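Local coordinates for recombination protein RecR (Deinococcus radiodurans, PDB 1VDD) that binds DNA and zinc and probably takes part in recombinational DNA repair, perhaps acting together with RecF and RecO, at residues His105-Leu111 with Leu122-Leu127; Ala169-Pro173 with Thr185-Ala189. One frame throughout, in Å; residues are numbered along the deposited sequence.

Contact 1: His105-Leu111 with Leu122-Leu127; sequences HVLHGVL and LHIKPL
Leu127 CD2 lies over one face of the His105 imidazole, modelled too close to be trusted in detail, while the edge of the same ring is turned to the backbone of His123. There His105 NE2 gives a nearly straight hydrogen bond of 2.7 Å to His123 O, with the acceptor in the ring plane; CG anti to the backbone N (chi1 -172°) swings the imidazole across to it. The His123 and His108 rings meet obliquely, planes at 88°, with His108 ND1 near the His123 edge. Val106 O draws both: His108 ND1 bonds to it at 3.2 Å from above the carbonyl plane, His123 ND1 only weakly. These segments belong to the Toprim domain, where 105-111 begins in the last two residues of strand 103-106, outermost in this chain's parallel sheet, and continues as a loop; both His108 and His123 are centres of inverse gamma turns. Beyond the histidines, apolar side chains continue the contact: Leu107 CD2 rests on Ile124 CG1 (3.9 Å), and Leu122 reaches along the turn, its CD1 3.6 Å from Leu111 CD2 and its CD2 against Gly109. Phe61 of the C4 zinc finger stacks on the His123 ring, and Phe33 of the second subunit packs on His108.

Contact 2: Ala169-Pro173 with Thr185-Ala189; sequences AYGVP and TLGRA
Val172 and Ala189 make the tight part of this contact: Val172 CG1 comes to 3.5 Å from Ala189 CB and, on another side, to 4.0 Å from Leu186 CD2. With CG1 anti to its own carbonyl carbon (chi1 -55°), this one branch of the valine carries its apolar contacts to the helix. Next to it the extended chain at Gly171 passes close over the helix, its CA 4.3 Å from Ala189 CA. Thr185 turns its methyl to the loop, CG2 lying 3.6 Å from Gly171 O, while its OG1 hydrogen-bonds Val174 N of the third subunit. On the helix side, Thr185 O takes the backbone N-H groups of both Arg188 and Ala189.

Looser and more open is the end formed by Tyr170 and Arg188. The two side chains run side by side in the same direction, the arginine chain bent at chi2 (-108°). Arg188 CD approaches Tyr170 CD2 at 3.7 Å, and farther out the guanidinium lies over one face of the phenol ring, displaced toward its rim, with NH1 4.1 Å from CE2 and the planes 24° apart. Arg188 is exposed and touches a crystal neighbour, which may influence its pose, whereas the tyrosine is buried and its OH has weak hydrogen bonds to Asp148 and Arg167.

Both segments belong to the C-terminal part of RecR, and the loop is also part of the subunit interface: Pro173 O hydrogen-bonds Thr143 of the third subunit, whose Ile168 packs on Ala189. Within the chain, 169-173 follows strand 164-167, outermost in this chain's sheet, and packs against helix 183-191, with Tyr170 reaching back to Asp148 on helix 145-158.

How the contacts relate
Contact 1 closes before contact 2 opens along the chain, and the two do not touch: their centres are 25 Å apart and their nearest atoms about 10 Å. Contact 1 sits at the end of strand 103-106 and contact 2 after strand 164-167, the outermost strands of this chain's parallel Toprim sheet. Helix 145-158 links them, Thr150 hydrogen-bonding Leu111 N in the first and Asp148 only weakly meeting Tyr170 OH in the second. Contact 1 faces the zinc finger, the His105 side chain lying about 8 Å from the zinc ion held by Cys57, Cys60, Cys69 and Cys72. The second subunit reaches contact 1 at His108 alone, whereas the third borders all of contact 2, consistent with a ring-shaped tetramer.

Contact 1: His105-Leu111 with Leu122-Leu127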
# COMPACT_ATOMS: atom_id res chain seq x y z
N HIS A 105 -9.30 -2.64 -33.49
CA HIS A 105 -10.76 -2.72 -33.46
C HIS A 105 -11.16 -2.68 -31.98
O HIS A 105 -10.61 -3.41 -31.17
CB HIS A 105 -11.32 -3.99 -34.09
CG HIS A 105 -12.81 -3.96 -34.23
ND1 HIS A 105 -13.45 -3.23 -35.20
CD2 HIS A 105 -13.79 -4.50 -33.46
CE1 HIS A 105 -14.76 -3.31 -35.03
NE2 HIS A 105 -14.99 -4.08 -33.98
N VAL A 106 -12.11 -1.82 -31.64
CA VAL A 106 -12.49 -1.68 -30.25
C VAL A 106 -13.91 -2.10 -29.85
O VAL A 106 -14.89 -1.42 -30.14
CB VAL A 106 -12.28 -0.22 -29.79
CG1 VAL A 106 -12.58 -0.10 -28.32
CG2 VAL A 106 -10.85 0.22 -30.10
N LEU A 107 -14.02 -3.25 -29.20
CA LEU A 107 -15.30 -3.72 -28.69
C LEU A 107 -15.33 -2.77 -27.52
O LEU A 107 -14.37 -2.73 -26.76
CB LEU A 107 -15.17 -5.14 -28.16
CG LEU A 107 -14.29 -6.09 -28.95
CD1 LEU A 107 -14.20 -7.39 -28.20
CD2 LEU A 107 -14.87 -6.30 -30.35
N HIS A 108 -16.38 -1.99 -27.33
CA HIS A 108 -16.30 -1.10 -26.19
C HIS A 108 -16.64 -1.78 -24.88
O HIS A 108 -17.47 -1.31 -24.12
CB HIS A 108 -17.13 0.16 -26.43
CG HIS A 108 -16.37 1.27 -27.09
ND1 HIS A 108 -15.71 1.11 -28.29
CD2 HIS A 108 -16.11 2.54 -26.68
CE1 HIS A 108 -15.08 2.23 -28.60
NE2 HIS A 108 -15.31 3.11 -27.64
N GLY A 109 -15.95 -2.89 -24.62
CA GLY A 109 -16.17 -3.63 -23.40
C GLY A 109 -15.79 -5.09 -23.49
O GLY A 109 -15.03 -5.51 -24.36
N VAL A 110 -16.33 -5.88 -22.58
CA VAL A 110 -16.05 -7.30 -22.55
C VAL A 110 -17.36 -8.03 -22.37
O VAL A 110 -18.26 -7.51 -21.73
CB VAL A 110 -15.18 -7.68 -21.35
CG1 VAL A 110 -14.41 -8.94 -21.65
CG2 VAL A 110 -14.27 -6.53 -20.98
N LEU A 111 -17.46 -9.22 -22.92
CA LEU A 111 -18.67 -10.00 -22.77
C LEU A 111 -18.84 -10.36 -21.29
O LEU A 111 -17.91 -10.26 -20.50
CB LEU A 111 -18.59 -11.28 -23.62
CG LEU A 111 -18.49 -10.99 -25.12
CD1 LEU A 111 -18.49 -12.29 -25.89
CD2 LEU A 111 -19.67 -10.13 -25.54
N LEU A 122 -21.49 -4.79 -27.51
CA LEU A 122 -20.09 -4.56 -27.88
C LEU A 122 -19.99 -4.49 -29.41
O LEU A 122 -20.72 -5.19 -30.12
CB LEU A 122 -19.19 -5.68 -27.35
CG LEU A 122 -19.10 -5.87 -25.82
CD1 LEU A 122 -18.08 -6.95 -25.50
CD2 LEU A 122 -18.70 -4.56 -25.15
N HIS A 123 -19.08 -3.66 -29.91
CA HIS A 123 -18.92 -3.49 -31.35
C HIS A 123 -18.38 -4.71 -32.08
O HIS A 123 -17.42 -4.61 -32.84
CB HIS A 123 -18.05 -2.26 -31.62
CG HIS A 123 -18.61 -0.99 -31.07
ND1 HIS A 123 -18.12 -0.38 -29.94
CD2 HIS A 123 -19.68 -0.24 -31.46
CE1 HIS A 123 -18.85 0.68 -29.65
NE2 HIS A 123 -19.81 0.79 -30.56
N ILE A 124 -19.00 -5.87 -31.88
CA ILE A 124 -18.53 -7.07 -32.54
C ILE A 124 -19.01 -7.18 -33.99
O ILE A 124 -18.31 -7.73 -34.83
CB ILE A 124 -18.93 -8.34 -31.75
CG1 ILE A 124 -18.28 -8.28 -30.35
CG2 ILE A 124 -18.50 -9.60 -32.50
CD1 ILE A 124 -18.31 -9.59 -29.59
N LYS A 125 -20.19 -6.64 -34.28
CA LYS A 125 -20.71 -6.70 -35.64
C LYS A 125 -19.81 -5.99 -36.66
O LYS A 125 -19.32 -6.61 -37.60
CB LYS A 125 -22.11 -6.09 -35.72
CG LYS A 125 -22.76 -6.23 -37.10
CD LYS A 125 -23.68 -5.05 -37.47
CE LYS A 125 -22.89 -3.77 -37.80
NZ LYS A 125 -22.02 -3.87 -39.02
N PRO A 126 -19.57 -4.68 -36.50
CA PRO A 126 -18.72 -3.94 -37.45
C PRO A 126 -17.32 -4.50 -37.69
O PRO A 126 -16.57 -3.95 -38.50
CB PRO A 126 -18.70 -2.53 -36.86
CG PRO A 126 -18.89 -2.76 -35.40
CD PRO A 126 -19.96 -3.81 -35.37
N LEU A 127 -16.98 -5.58 -36.99
CA LEU A 127 -15.67 -6.19 -37.16
C LEU A 127 -15.70 -7.22 -38.29
O LEU A 127 -14.82 -7.23 -39.16
CB LEU A 127 -15.23 -6.87 -35.85
CG LEU A 127 -13.79 -7.40 -35.74
CD1 LEU A 127 -13.64 -8.71 -36.47
CD2 LEU A 127 -12.82 -6.38 -36.32

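Contact 2: Ala169-Pro173 with Thr185-Ala189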
# COMPACT_ATOMS: atom_id res chain seq x y z
N ALA A 169 0.01 -13.65 -26.02
CA ALA A 169 0.59 -14.65 -25.13
C ALA A 169 0.34 -14.52 -23.63
O ALA A 169 0.73 -13.54 -23.00
CB ALA A 169 2.10 -14.75 -25.40
N TYR A 170 -0.31 -15.52 -23.05
CA TYR A 170 -0.52 -15.54 -21.62
C TYR A 170 0.88 -15.85 -21.15
O TYR A 170 1.54 -16.71 -21.72
CB TYR A 170 -1.46 -16.68 -21.21
CG TYR A 170 -2.92 -16.38 -21.42
CD1 TYR A 170 -3.37 -15.85 -22.64
CD2 TYR A 170 -3.85 -16.62 -20.42
CE1 TYR A 170 -4.72 -15.58 -22.85
CE2 TYR A 170 -5.21 -16.35 -20.62
CZ TYR A 170 -5.63 -15.82 -21.84
OH TYR A 170 -6.97 -15.54 -22.05
N GLY A 171 1.36 -15.16 -20.13
CA GLY A 171 2.72 -15.44 -19.70
C GLY A 171 3.22 -14.59 -18.57
O GLY A 171 2.53 -13.69 -18.10
N VAL A 172 4.43 -14.87 -18.12
CA VAL A 172 4.99 -14.11 -17.01
C VAL A 172 5.24 -12.71 -17.53
O VAL A 172 5.63 -12.52 -18.68
CB VAL A 172 6.30 -14.79 -16.50
CG1 VAL A 172 6.01 -16.24 -16.15
CG2 VAL A 172 7.39 -14.72 -17.56
N PRO A 173 4.99 -11.69 -16.69
CA PRO A 173 5.21 -10.31 -17.13
C PRO A 173 6.71 -9.98 -17.11
O PRO A 173 7.49 -10.66 -16.45
CB PRO A 173 4.41 -9.49 -16.13
CG PRO A 173 4.41 -10.30 -14.88
CD PRO A 173 4.45 -11.76 -15.32
N THR A 185 -0.55 -18.43 -14.12
CA THR A 185 0.26 -17.75 -15.10
C THR A 185 1.42 -18.67 -15.46
O THR A 185 1.62 -18.98 -16.63
CB THR A 185 0.83 -16.44 -14.56
OG1 THR A 185 -0.19 -15.45 -14.60
CG2 THR A 185 2.01 -15.97 -15.40
N LEU A 186 2.16 -19.11 -14.45
CA LEU A 186 3.30 -20.01 -14.66
C LEU A 186 2.95 -21.20 -15.53
O LEU A 186 3.66 -21.54 -16.47
CB LEU A 186 3.83 -20.52 -13.33
CG LEU A 186 4.87 -19.66 -12.65
CD1 LEU A 186 5.35 -20.40 -11.42
CD2 LEU A 186 6.03 -19.38 -13.60
N GLY A 187 1.84 -21.85 -15.20
CA GLY A 187 1.41 -22.98 -15.99
C GLY A 187 1.16 -22.60 -17.44
O GLY A 187 1.28 -23.45 -18.33
N ARG A 188 0.82 -21.35 -17.70
CA ARG A 188 0.58 -20.92 -19.07
C ARG A 188 1.89 -20.52 -19.70
O ARG A 188 2.12 -20.78 -20.88
CB ARG A 188 -0.40 -19.74 -19.11
CG ARG A 188 -1.80 -20.07 -18.64
CD ARG A 188 -2.81 -20.12 -19.79
NE ARG A 188 -4.14 -20.48 -19.32
CZ ARG A 188 -5.22 -20.61 -20.10
NH1 ARG A 188 -5.12 -20.41 -21.41
NH2 ARG A 188 -6.38 -20.95 -19.56
N ALA A 189 2.76 -19.88 -18.93
CA ALA A 189 4.05 -19.48 -19.46
C ALA A 189 4.84 -20.73 -19.79
O ALA A 189 5.74 -20.70 -20.63
CB ALA A 189 4.82 -18.65 -18.44